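Side-chain contacts in tumor necrosis factor receptor superfamily member 16 (Rattus norvegicus, PDB 1SG1), which probably binds nerve growth factor and other neurotrophins through its elongated, cysteine-rich extracellular region, as a receptor of the tumor necrosis factor receptor superfamily: residues Y86-E89 with C94-C97; C4-Y9 with V49-P54; E23-P28 with N32-E37. All coordinates share one frame; numbering follows the deposited sequence.

Interaction 1. Residues Y86-E89 with C94-C97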
ATOM      1  N   TYR C  86     -15.819  -5.267   4.883  1.00 44.40           N
ATOM      2  CA  TYR C  86     -15.930  -3.811   4.948  1.00 44.27           C
ATOM      3  C   TYR C  86     -16.458  -3.481   6.351  1.00 44.48           C
ATOM      4  O   TYR C  86     -17.030  -4.328   6.998  1.00 39.41           O
ATOM      5  CB  TYR C  86     -16.905  -3.294   3.879  1.00 44.36           C
ATOM      6  CG  TYR C  86     -18.361  -3.558   4.184  1.00 43.42           C
ATOM      7  CD1 TYR C  86     -19.188  -2.544   4.664  1.00 44.41           C
ATOM      8  CD2 TYR C  86     -18.909  -4.827   4.010  1.00 44.39           C
ATOM      9  CE1 TYR C  86     -20.531  -2.785   4.961  1.00 45.57           C
ATOM     10  CE2 TYR C  86     -20.245  -5.081   4.307  1.00 45.80           C
ATOM     11  CZ  TYR C  86     -21.056  -4.058   4.779  1.00 46.01           C
ATOM     12  OH  TYR C  86     -22.387  -4.307   5.045  1.00 41.43           O
ATOM     13  N   GLN C  87     -16.273  -2.251   6.811  1.00 48.82           N
ATOM     14  CA  GLN C  87     -16.737  -1.858   8.133  1.00 53.16           C
ATOM     15  C   GLN C  87     -18.134  -1.276   8.121  1.00 55.31           C
ATOM     16  O   GLN C  87     -18.409  -0.328   7.396  1.00 54.94           O
ATOM     17  CB  GLN C  87     -15.764  -0.847   8.752  1.00 55.43           C
ATOM     18  CG  GLN C  87     -16.264  -0.171  10.029  1.00 58.17           C
ATOM     19  CD  GLN C  87     -15.129   0.303  10.942  1.00 60.94           C
ATOM     20  OE1 GLN C  87     -14.207   0.998  10.506  1.00 60.36           O
ATOM     21  NE2 GLN C  87     -15.203  -0.069  12.221  1.00 60.90           N
ATOM     22  N   ASP C  88     -19.017  -1.857   8.926  1.00 58.74           N
ATOM     23  CA  ASP C  88     -20.385  -1.368   9.029  1.00 62.93           C
ATOM     24  C   ASP C  88     -20.339  -0.091   9.877  1.00 66.43           C
ATOM     25  O   ASP C  88     -19.833  -0.095  11.001  1.00 66.28           O
ATOM     26  CB  ASP C  88     -21.274  -2.433   9.677  1.00 63.75           C
ATOM     27  CG  ASP C  88     -22.715  -1.990   9.809  1.00 64.00           C
ATOM     28  OD1 ASP C  88     -22.969  -1.029  10.562  1.00 64.51           O
ATOM     29  OD2 ASP C  88     -23.593  -2.597   9.165  1.00 63.03           O
ATOM     30  N   GLU C  89     -20.865   0.991   9.310  1.00 70.68           N
ATOM     31  CA  GLU C  89     -20.887   2.320   9.922  1.00 75.20           C
ATOM     32  C   GLU C  89     -21.331   2.510  11.369  1.00 75.77           C
ATOM     33  O   GLU C  89     -20.598   3.081  12.174  1.00 74.52           O
ATOM     34  CB  GLU C  89     -21.709   3.268   9.046  1.00 79.60           C
ATOM     35  CG  GLU C  89     -20.894   3.971   7.980  1.00 86.24           C
ATOM     36  CD  GLU C  89     -19.734   4.755   8.572  1.00 89.35           C
ATOM     37  OE1 GLU C  89     -19.980   5.609   9.454  1.00 90.35           O
ATOM     38  OE2 GLU C  89     -18.576   4.514   8.155  1.00 91.61           O
ATOM     39  N   CYS C  94     -16.914  -5.643  11.220  1.00 47.70           N
ATOM     40  CA  CYS C  94     -16.554  -6.021   9.864  1.00 45.87           C
ATOM     41  C   CYS C  94     -17.545  -7.038   9.343  1.00 45.24           C
ATOM     42  O   CYS C  94     -17.765  -8.087   9.950  1.00 43.58           O
ATOM     43  CB  CYS C  94     -15.154  -6.621   9.794  1.00 44.75           C
ATOM     44  SG  CYS C  94     -13.805  -5.491  10.220  1.00 43.02           S
ATOM     45  N   GLU C  95     -18.138  -6.700   8.205  1.00 45.09           N
ATOM     46  CA  GLU C  95     -19.127  -7.532   7.528  1.00 45.76           C
ATOM     47  C   GLU C  95     -18.533  -7.999   6.196  1.00 43.77           C
ATOM     48  O   GLU C  95     -17.799  -7.260   5.549  1.00 43.75           O
ATOM     49  CB  GLU C  95     -20.400  -6.713   7.288  1.00 49.34           C
ATOM     50  CG  GLU C  95     -21.671  -7.292   7.912  1.00 55.77           C
ATOM     51  CD  GLU C  95     -21.605  -7.393   9.422  1.00 57.35           C
ATOM     52  OE1 GLU C  95     -20.872  -8.269   9.924  1.00 60.92           O
ATOM     53  OE2 GLU C  95     -22.280  -6.595  10.109  1.00 59.95           O
ATOM     54  N   ALA C  96     -18.820  -9.227   5.793  1.00 42.04           N
ATOM     55  CA  ALA C  96     -18.286  -9.712   4.529  1.00 41.54           C
ATOM     56  C   ALA C  96     -18.900  -8.913   3.389  1.00 40.97           C
ATOM     57  O   ALA C  96     -20.096  -8.623   3.403  1.00 39.10           O
ATOM     58  CB  ALA C  96     -18.584 -11.187   4.350  1.00 41.33           C
ATOM     59  N   CYS C  97     -18.061  -8.545   2.422  1.00 39.72           N
ATOM     60  CA  CYS C  97     -18.496  -7.789   1.259  1.00 39.04           C
ATOM     61  C   CYS C  97     -19.657  -8.491   0.550  1.00 38.77           C
ATOM     62  O   CYS C  97     -19.762  -9.713   0.573  1.00 39.32           O
ATOM     63  CB  CYS C  97     -17.344  -7.661   0.263  1.00 38.43           C
ATOM     64  SG  CYS C  97     -15.924  -6.640   0.763  1.00 33.88           S
TER
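A two-stranded antiparallel hairpin, strands 85-87 and 94-96 of a cysteine-rich repeat, is joined where Tyr86 faces Glu95 as a hydrogen-bonded pair. The two backbones grip each other twice: Tyr86 N donates to Glu95 O at 2.9 Å, and Glu95 N returns a bond of 2.9 Å to Tyr86 O, with an N-H...O angle of 167°. Tyr86 O also takes a CA-H...O contact from Cys94 CA at 3.4 Å. On the sheet face shared by Tyr86 and Glu95, the phenol ring leans across to the partner strand. CG of Tyr86 sits between its own backbone N and carbonyl carbon (chi1 74°), which swings ring atom CE2 to 3.4 Å from Glu95 CB; the ring plane stands nearly perpendicular to the Glu95 carboxylate, 87° apart. Ala96 O lies in the ring plane, at the edge, 3.7 Å from Tyr86 CE2. The glutamate chain is bent at chi2; Glu95 OE1 has a weak hydrogen bond with His93 ND1, and Glu95 OE2 is 4.3 Å from Asp88 OD2. Two negative charges at this spacing would tend to repel; Asp88 OD1 accepts a hydrogen bond from Thr91 N, inside the connecting turn. Gln87 and Cys94 form the following non-hydrogen-bonded pair, their side chains on the other face. Disulfides from Cys94 to Cys81 and from Cys97 to Cys110 tie the second strand and its exit to neighbouring parts of the repeat, the disulfide-braced hairpin typical of TNF-receptor cysteine-rich domains.

Interaction 2. Residues C4-Y9 with V49-P54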
ATOM      1  N   CYS C   4       6.522  29.744  29.652  1.00 72.68           N
ATOM      2  CA  CYS C   4       6.482  28.330  29.966  1.00 70.83           C
ATOM      3  C   CYS C   4       5.633  27.593  28.947  1.00 68.80           C
ATOM      4  O   CYS C   4       4.445  27.392  29.168  1.00 68.72           O
ATOM      5  CB  CYS C   4       5.890  28.116  31.358  1.00 71.51           C
ATOM      6  SG  CYS C   4       5.906  26.379  31.872  1.00 72.38           S
ATOM      7  N   SER C   5       6.246  27.186  27.841  1.00 66.27           N
ATOM      8  CA  SER C   5       5.531  26.475  26.784  1.00 63.65           C
ATOM      9  C   SER C   5       4.889  25.178  27.263  1.00 60.86           C
ATOM     10  O   SER C   5       4.326  24.442  26.469  1.00 61.00           O
ATOM     11  CB  SER C   5       6.475  26.166  25.621  1.00 64.01           C
ATOM     12  OG  SER C   5       7.443  25.204  25.995  1.00 63.84           O
ATOM     13  N   THR C   6       4.961  24.915  28.562  1.00 58.02           N
ATOM     14  CA  THR C   6       4.403  23.701  29.146  1.00 55.38           C
ATOM     15  C   THR C   6       3.248  23.929  30.109  1.00 52.56           C
ATOM     16  O   THR C   6       2.394  23.068  30.265  1.00 49.00           O
ATOM     17  CB  THR C   6       5.481  22.936  29.907  1.00 56.64           C
ATOM     18  OG1 THR C   6       6.558  22.634  29.016  1.00 60.07           O
ATOM     19  CG2 THR C   6       4.915  21.651  30.496  1.00 57.09           C
ATOM     20  N   GLY C   7       3.235  25.085  30.766  1.00 51.96           N
ATOM     21  CA  GLY C   7       2.180  25.371  31.717  1.00 53.38           C
ATOM     22  C   GLY C   7       2.287  24.480  32.942  1.00 53.13           C
ATOM     23  O   GLY C   7       1.344  24.344  33.713  1.00 49.70           O
ATOM     24  N   LEU C   8       3.455  23.866  33.109  1.00 56.24           N
ATOM     25  CA  LEU C   8       3.729  22.971  34.233  1.00 58.59           C
ATOM     26  C   LEU C   8       5.019  23.371  34.920  1.00 60.09           C
ATOM     27  O   LEU C   8       6.022  23.671  34.278  1.00 59.07           O
ATOM     28  CB  LEU C   8       3.809  21.519  33.765  1.00 58.62           C
ATOM     29  CG  LEU C   8       2.436  20.856  33.631  1.00 59.43           C
ATOM     30  CD1 LEU C   8       2.566  19.498  32.948  1.00 60.77           C
ATOM     31  CD2 LEU C   8       1.811  20.723  35.021  1.00 59.02           C
ATOM     32  N   TYR C   9       4.988  23.373  36.243  1.00 63.20           N
ATOM     33  CA  TYR C   9       6.151  23.798  36.999  1.00 65.51           C
ATOM     34  C   TYR C   9       6.675  22.782  37.970  1.00 67.47           C
ATOM     35  O   TYR C   9       5.935  21.963  38.513  1.00 66.98           O
ATOM     36  CB  TYR C   9       5.814  25.094  37.726  1.00 63.29           C
ATOM     37  CG  TYR C   9       5.427  26.182  36.766  1.00 60.74           C
ATOM     38  CD1 TYR C   9       6.399  26.976  36.155  1.00 60.74           C
ATOM     39  CD2 TYR C   9       4.091  26.380  36.413  1.00 58.87           C
ATOM     40  CE1 TYR C   9       6.049  27.939  35.216  1.00 60.35           C
ATOM     41  CE2 TYR C   9       3.731  27.336  35.479  1.00 58.42           C
ATOM     42  CZ  TYR C   9       4.712  28.112  34.885  1.00 59.68           C
ATOM     43  OH  TYR C   9       4.359  29.064  33.968  1.00 58.87           O
ATOM     44  N   VAL C  49       4.174  16.351  21.618  1.00 47.86           N
ATOM     45  CA  VAL C  49       5.276  16.947  22.370  1.00 51.36           C
ATOM     46  C   VAL C  49       4.603  17.463  23.625  1.00 52.11           C
ATOM     47  O   VAL C  49       4.115  18.582  23.672  1.00 52.48           O
ATOM     48  CB  VAL C  49       5.954  18.112  21.610  1.00 52.37           C
ATOM     49  CG1 VAL C  49       6.755  17.571  20.444  1.00 53.62           C
ATOM     50  CG2 VAL C  49       4.912  19.090  21.096  1.00 56.89           C
ATOM     51  N   SER C  50       4.576  16.603  24.634  1.00 53.41           N
ATOM     52  CA  SER C  50       3.923  16.863  25.894  1.00 53.25           C
ATOM     53  C   SER C  50       4.816  16.531  27.089  1.00 55.39           C
ATOM     54  O   SER C  50       5.644  15.623  27.029  1.00 54.50           O
ATOM     55  CB  SER C  50       2.647  16.023  25.930  1.00 51.76           C
ATOM     56  OG  SER C  50       1.979  16.118  27.160  1.00 50.39           O
ATOM     57  N   ALA C  51       4.635  17.281  28.176  1.00 57.20           N
ATOM     58  CA  ALA C  51       5.391  17.076  29.402  1.00 58.99           C
ATOM     59  C   ALA C  51       4.476  16.444  30.438  1.00 60.47           C
ATOM     60  O   ALA C  51       4.662  16.628  31.634  1.00 62.17           O
ATOM     61  CB  ALA C  51       5.927  18.397  29.921  1.00 59.71           C
ATOM     62  N   THR C  52       3.489  15.691  29.969  1.00 61.94           N
ATOM     63  CA  THR C  52       2.541  15.033  30.855  1.00 63.91           C
ATOM     64  C   THR C  52       2.044  13.714  30.258  1.00 64.77           C
ATOM     65  O   THR C  52       1.362  12.927  30.930  1.00 65.73           O
ATOM     66  CB  THR C  52       1.331  15.948  31.124  1.00 65.36           C
ATOM     67  OG1 THR C  52       0.274  15.189  31.726  1.00 65.75           O
ATOM     68  CG2 THR C  52       0.843  16.573  29.831  1.00 63.97           C
ATOM     69  N   GLU C  53       2.399  13.472  28.998  1.00 63.08           N
ATOM     70  CA  GLU C  53       1.977  12.264  28.298  1.00 62.01           C
ATOM     71  C   GLU C  53       3.058  11.207  28.114  1.00 59.03           C
ATOM     72  O   GLU C  53       4.121  11.483  27.564  1.00 57.37           O
ATOM     73  CB  GLU C  53       1.402  12.647  26.941  1.00 65.41           C
ATOM     74  CG  GLU C  53       0.125  13.421  27.067  1.00 69.68           C
ATOM     75  CD  GLU C  53      -0.964  12.586  27.692  1.00 72.61           C
ATOM     76  OE1 GLU C  53      -1.492  11.694  26.989  1.00 75.78           O
ATOM     77  OE2 GLU C  53      -1.282  12.806  28.883  1.00 73.41           O
ATOM     78  N   PRO C  54       2.781   9.970  28.563  1.00 56.07           N
ATOM     79  CA  PRO C  54       3.685   8.817  28.480  1.00 55.29           C
ATOM     80  C   PRO C  54       3.511   8.127  27.131  1.00 54.27           C
ATOM     81  O   PRO C  54       2.584   8.449  26.400  1.00 53.18           O
ATOM     82  CB  PRO C  54       3.187   7.938  29.608  1.00 54.46           C
ATOM     83  CG  PRO C  54       1.691   8.086  29.442  1.00 52.81           C
ATOM     84  CD  PRO C  54       1.524   9.587  29.238  1.00 54.79           C
TER
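Thr6 turns its methyl CG2 opposite its backbone N, and with chi1 at -58° its hydroxyl OG1 is left beside that N; the methyl thus reaches the methyl CB of Ala51, at 3.5 Å, while OG1 is hydrogen-bonded to Cys16 O. One beta-branched side chain therefore serves two neighbours, its carbon arm meeting the 49-54 loop and its oxygen arm holding the Cys16 backbone. Leu8 places CG opposite its carbonyl carbon (chi1 -83°) and runs on extended through chi2, carrying CD1 over to the second loop. There CD1 lies 3.8 Å from Ala51 O and 4.2 Å from Thr52 CB, the Leu8 and Thr52 side chains meeting at about a right angle. Thr6 and Leu8 both direct their CB toward the 49-54 loop, with Gly7 between them, and Ala51, buried and small, accepts both: its methyl meets the threonine and its carbonyl oxygen meets the leucine. The contact joins two irregular loops of a disulfide-rich TNF-receptor ectodomain, the N-terminal one anchored by the Cys4-Cys15 disulfide and the later one lying within a cysteine-rich region. Residues Cys4 to Gly7 form a type I beta turn, closed by Gly7 N donating to Cys4 O at 3.1 Å; Thr6 lies within this turn and Leu8 just follows it, its backbone hydrogen-bonded to Cys16. The facing loop is shaped by an ST turn: Ser50 OG accepts from Thr52 N at 3.2 Å, with a weak second bond from Glu53 N. The ST turn spans Ala51, whose methyl also touches Ala18.

Interaction 3. Residues E23-P28 with N32-E37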
ATOM      1  N   GLU C  23       8.911  10.308  22.081  1.00 67.77           N
ATOM      2  CA  GLU C  23       9.369  10.067  23.448  1.00 70.46           C
ATOM      3  C   GLU C  23       8.228  10.301  24.423  1.00 69.18           C
ATOM      4  O   GLU C  23       7.483  11.261  24.284  1.00 69.17           O
ATOM      5  CB  GLU C  23      10.545  10.987  23.814  1.00 74.32           C
ATOM      6  CG  GLU C  23      11.922  10.416  23.481  1.00 81.01           C
ATOM      7  CD  GLU C  23      13.058  11.121  24.220  1.00 84.64           C
ATOM      8  OE1 GLU C  23      13.223  12.349  24.038  1.00 86.76           O
ATOM      9  OE2 GLU C  23      13.789  10.443  24.984  1.00 85.92           O
ATOM     10  N   GLY C  24       8.092   9.409  25.397  1.00 68.48           N
ATOM     11  CA  GLY C  24       7.052   9.547  26.395  1.00 67.92           C
ATOM     12  C   GLY C  24       7.619  10.004  27.732  1.00 68.63           C
ATOM     13  O   GLY C  24       8.829  10.193  27.873  1.00 67.29           O
ATOM     14  N   VAL C  25       6.745  10.186  28.720  1.00 68.82           N
ATOM     15  CA  VAL C  25       7.167  10.616  30.049  1.00 68.71           C
ATOM     16  C   VAL C  25       7.381   9.420  30.990  1.00 69.13           C
ATOM     17  O   VAL C  25       6.425   8.756  31.392  1.00 68.65           O
ATOM     18  CB  VAL C  25       6.124  11.566  30.681  1.00 68.19           C
ATOM     19  CG1 VAL C  25       6.567  11.988  32.072  1.00 67.16           C
ATOM     20  CG2 VAL C  25       5.940  12.778  29.802  1.00 68.89           C
ATOM     21  N   ALA C  26       8.637   9.153  31.334  1.00 69.22           N
ATOM     22  CA  ALA C  26       8.959   8.052  32.227  1.00 69.88           C
ATOM     23  C   ALA C  26       8.374   8.357  33.607  1.00 71.45           C
ATOM     24  O   ALA C  26       7.616   7.562  34.168  1.00 72.67           O
ATOM     25  CB  ALA C  26      10.465   7.878  32.316  1.00 68.45           C
ATOM     26  N   GLN C  27       8.711   9.524  34.143  1.00 71.89           N
ATOM     27  CA  GLN C  27       8.220   9.925  35.455  1.00 72.75           C
ATOM     28  C   GLN C  27       7.846  11.408  35.476  1.00 71.43           C
ATOM     29  O   GLN C  27       8.665  12.273  35.162  1.00 69.49           O
ATOM     30  CB  GLN C  27       9.278   9.614  36.513  1.00 77.39           C
ATOM     31  CG  GLN C  27       8.941  10.070  37.917  1.00 80.47           C
ATOM     32  CD  GLN C  27      10.096   9.845  38.863  1.00 80.98           C
ATOM     33  OE1 GLN C  27      10.418   8.705  39.212  1.00 82.03           O
ATOM     34  NE2 GLN C  27      10.743  10.931  39.270  1.00 81.53           N
ATOM     35  N   PRO C  28       6.595  11.711  35.860  1.00 70.98           N
ATOM     36  CA  PRO C  28       6.027  13.061  35.938  1.00 71.48           C
ATOM     37  C   PRO C  28       6.800  14.070  36.766  1.00 72.87           C
ATOM     38  O   PRO C  28       7.188  13.794  37.904  1.00 72.80           O
ATOM     39  CB  PRO C  28       4.621  12.815  36.484  1.00 70.81           C
ATOM     40  CG  PRO C  28       4.785  11.579  37.297  1.00 71.05           C
ATOM     41  CD  PRO C  28       5.662  10.723  36.433  1.00 70.55           C
ATOM     42  N   ASN C  32      11.267  17.051  40.720  1.00 68.39           N
ATOM     43  CA  ASN C  32      12.312  17.281  39.728  1.00 65.14           C
ATOM     44  C   ASN C  32      11.775  17.616  38.325  1.00 62.99           C
ATOM     45  O   ASN C  32      10.571  17.593  38.079  1.00 60.09           O
ATOM     46  CB  ASN C  32      13.234  16.046  39.675  1.00 65.51           C
ATOM     47  CG  ASN C  32      13.679  15.573  41.071  1.00 64.34           C
ATOM     48  OD1 ASN C  32      14.719  15.989  41.583  1.00 63.98           O
ATOM     49  ND2 ASN C  32      12.879  14.706  41.686  1.00 62.19           N
ATOM     50  N   GLN C  33      12.701  17.919  37.420  1.00 61.71           N
ATOM     51  CA  GLN C  33      12.423  18.303  36.031  1.00 61.46           C
ATOM     52  C   GLN C  33      11.336  17.585  35.225  1.00 61.87           C
ATOM     53  O   GLN C  33      10.232  18.100  35.094  1.00 62.87           O
ATOM     54  CB  GLN C  33      13.719  18.257  35.219  1.00 61.49           C
ATOM     55  CG  GLN C  33      14.295  19.616  34.858  1.00 59.64           C
ATOM     56  CD  GLN C  33      13.288  20.519  34.166  1.00 61.92           C
ATOM     57  OE1 GLN C  33      12.404  20.052  33.443  1.00 60.54           O
ATOM     58  NE2 GLN C  33      13.426  21.828  34.374  1.00 62.95           N
ATOM     59  N   THR C  34      11.694  16.442  34.641  1.00 60.72           N
ATOM     60  CA  THR C  34      10.822  15.588  33.816  1.00 60.03           C
ATOM     61  C   THR C  34      11.720  14.524  33.228  1.00 59.21           C
ATOM     62  O   THR C  34      12.780  14.847  32.685  1.00 58.56           O
ATOM     63  CB  THR C  34      10.234  16.282  32.576  1.00 58.27           C
ATOM     64  OG1 THR C  34       9.391  17.360  32.967  1.00 66.04           O
ATOM     65  CG2 THR C  34       9.407  15.288  31.758  1.00 55.75           C
ATOM     66  N   VAL C  35      11.307  13.266  33.310  1.00 59.24           N
ATOM     67  CA  VAL C  35      12.113  12.206  32.729  1.00 59.87           C
ATOM     68  C   VAL C  35      11.418  11.580  31.514  1.00 59.38           C
ATOM     69  O   VAL C  35      10.352  10.969  31.619  1.00 56.03           O
ATOM     70  CB  VAL C  35      12.495  11.141  33.795  1.00 60.52           C
ATOM     71  CG1 VAL C  35      11.289  10.737  34.569  1.00 61.45           C
ATOM     72  CG2 VAL C  35      13.154   9.933  33.137  1.00 61.83           C
ATOM     73  N   CYS C  36      12.044  11.774  30.355  1.00 60.57           N
ATOM     74  CA  CYS C  36      11.551  11.262  29.078  1.00 61.70           C
ATOM     75  C   CYS C  36      12.382  10.093  28.559  1.00 62.46           C
ATOM     76  O   CYS C  36      13.614  10.146  28.553  1.00 65.04           O
ATOM     77  CB  CYS C  36      11.610  12.356  28.012  1.00 60.30           C
ATOM     78  SG  CYS C  36      10.759  13.912  28.412  1.00 62.26           S
ATOM     79  N   GLU C  37      11.723   9.055  28.124  1.00 61.46           N
ATOM     80  CA  GLU C  37      12.444   7.960  27.499  1.00 59.61           C
ATOM     81  C   GLU C  37      11.746   7.649  26.173  1.00 55.82           C
ATOM     82  O   GLU C  37      10.533   7.784  26.056  1.00 52.04           O
ATOM     83  CB  GLU C  37      12.476   6.719  28.398  1.00 63.60           C
ATOM     84  CG  GLU C  37      11.202   5.895  28.397  1.00 68.82           C
ATOM     85  CD  GLU C  37      11.348   4.592  29.172  1.00 72.26           C
ATOM     86  OE1 GLU C  37      11.309   4.623  30.423  1.00 73.68           O
ATOM     87  OE2 GLU C  37      11.510   3.534  28.525  1.00 74.11           O
TER
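Antiparallel strand pairing at the protein surface joins 23-28 to 32-37, the two arms of a beta hairpin near the N-terminal end of the receptor. Gly24 and Glu37 form a hydrogen-bonded pair: Gly24 N donates to Glu37 O at 3.0 Å and Glu37 N to Gly24 O at 3.1 Å. Gly24 O also meets Cys36 CA in a CA-H...O contact of 3.2 Å. Farther along, the register slips by one residue in a classic beta bulge, where Ala26 and Gln27 both face Val35. Val35 O is approached by Ala26 N, in a bond modelled unusually short, and by Gln27 N, in a weak one, so the detail of both is doubtful; Val35 N gives a weak bond of 3.4 Å to Gln27 O. The chain turns a corner at Ala26, whose methyl CB packs against Val35 CG2 at 3.5 Å; that branch stands opposite the valine's backbone N. Ala26 CB is also approached by Glu37 OE1, at 3.9 Å. Back beside Gly24, Glu23 lies alongside the partner backbone, its CG 3.9 Å from Glu37 C and its OE2 3.6 Å from Cys36 O, while OE1 is hydrogen-bonded to Asn20 ND2. An alanine in place of Glu23 would probably leave the Asn20 amide without this acceptor and open a gap beside the Cys36-Glu37 backbone. Cys36 continues through its disulfide to Cys19, which the side chains of Val25 and Thr34 also touch.

Interactions 2 and 3 sit together near the N-terminal end of the elongated chain, their centres about 10 Å apart, whereas interaction 1 lies about 40 Å from either, between centres. Along the sequence, the 23-28/32-37 hairpin is nested inside the loop that interaction 2 closes, and interaction 1 follows both. Interactions 2 and 3 touch directly: Val25 CG2 of the hairpin packs against Glu53 O at 3.2 Å, and also approaches Thr52 N and Ser50 O. Interaction 1 belongs to a separate two-stranded hairpin in a later cysteine-rich region. The spacing is consistent with an extended ectodomain of successive disulfide-braced modules, with hairpin contacts in interactions 1 and 3 and a loop-to-loop contact in interaction 2.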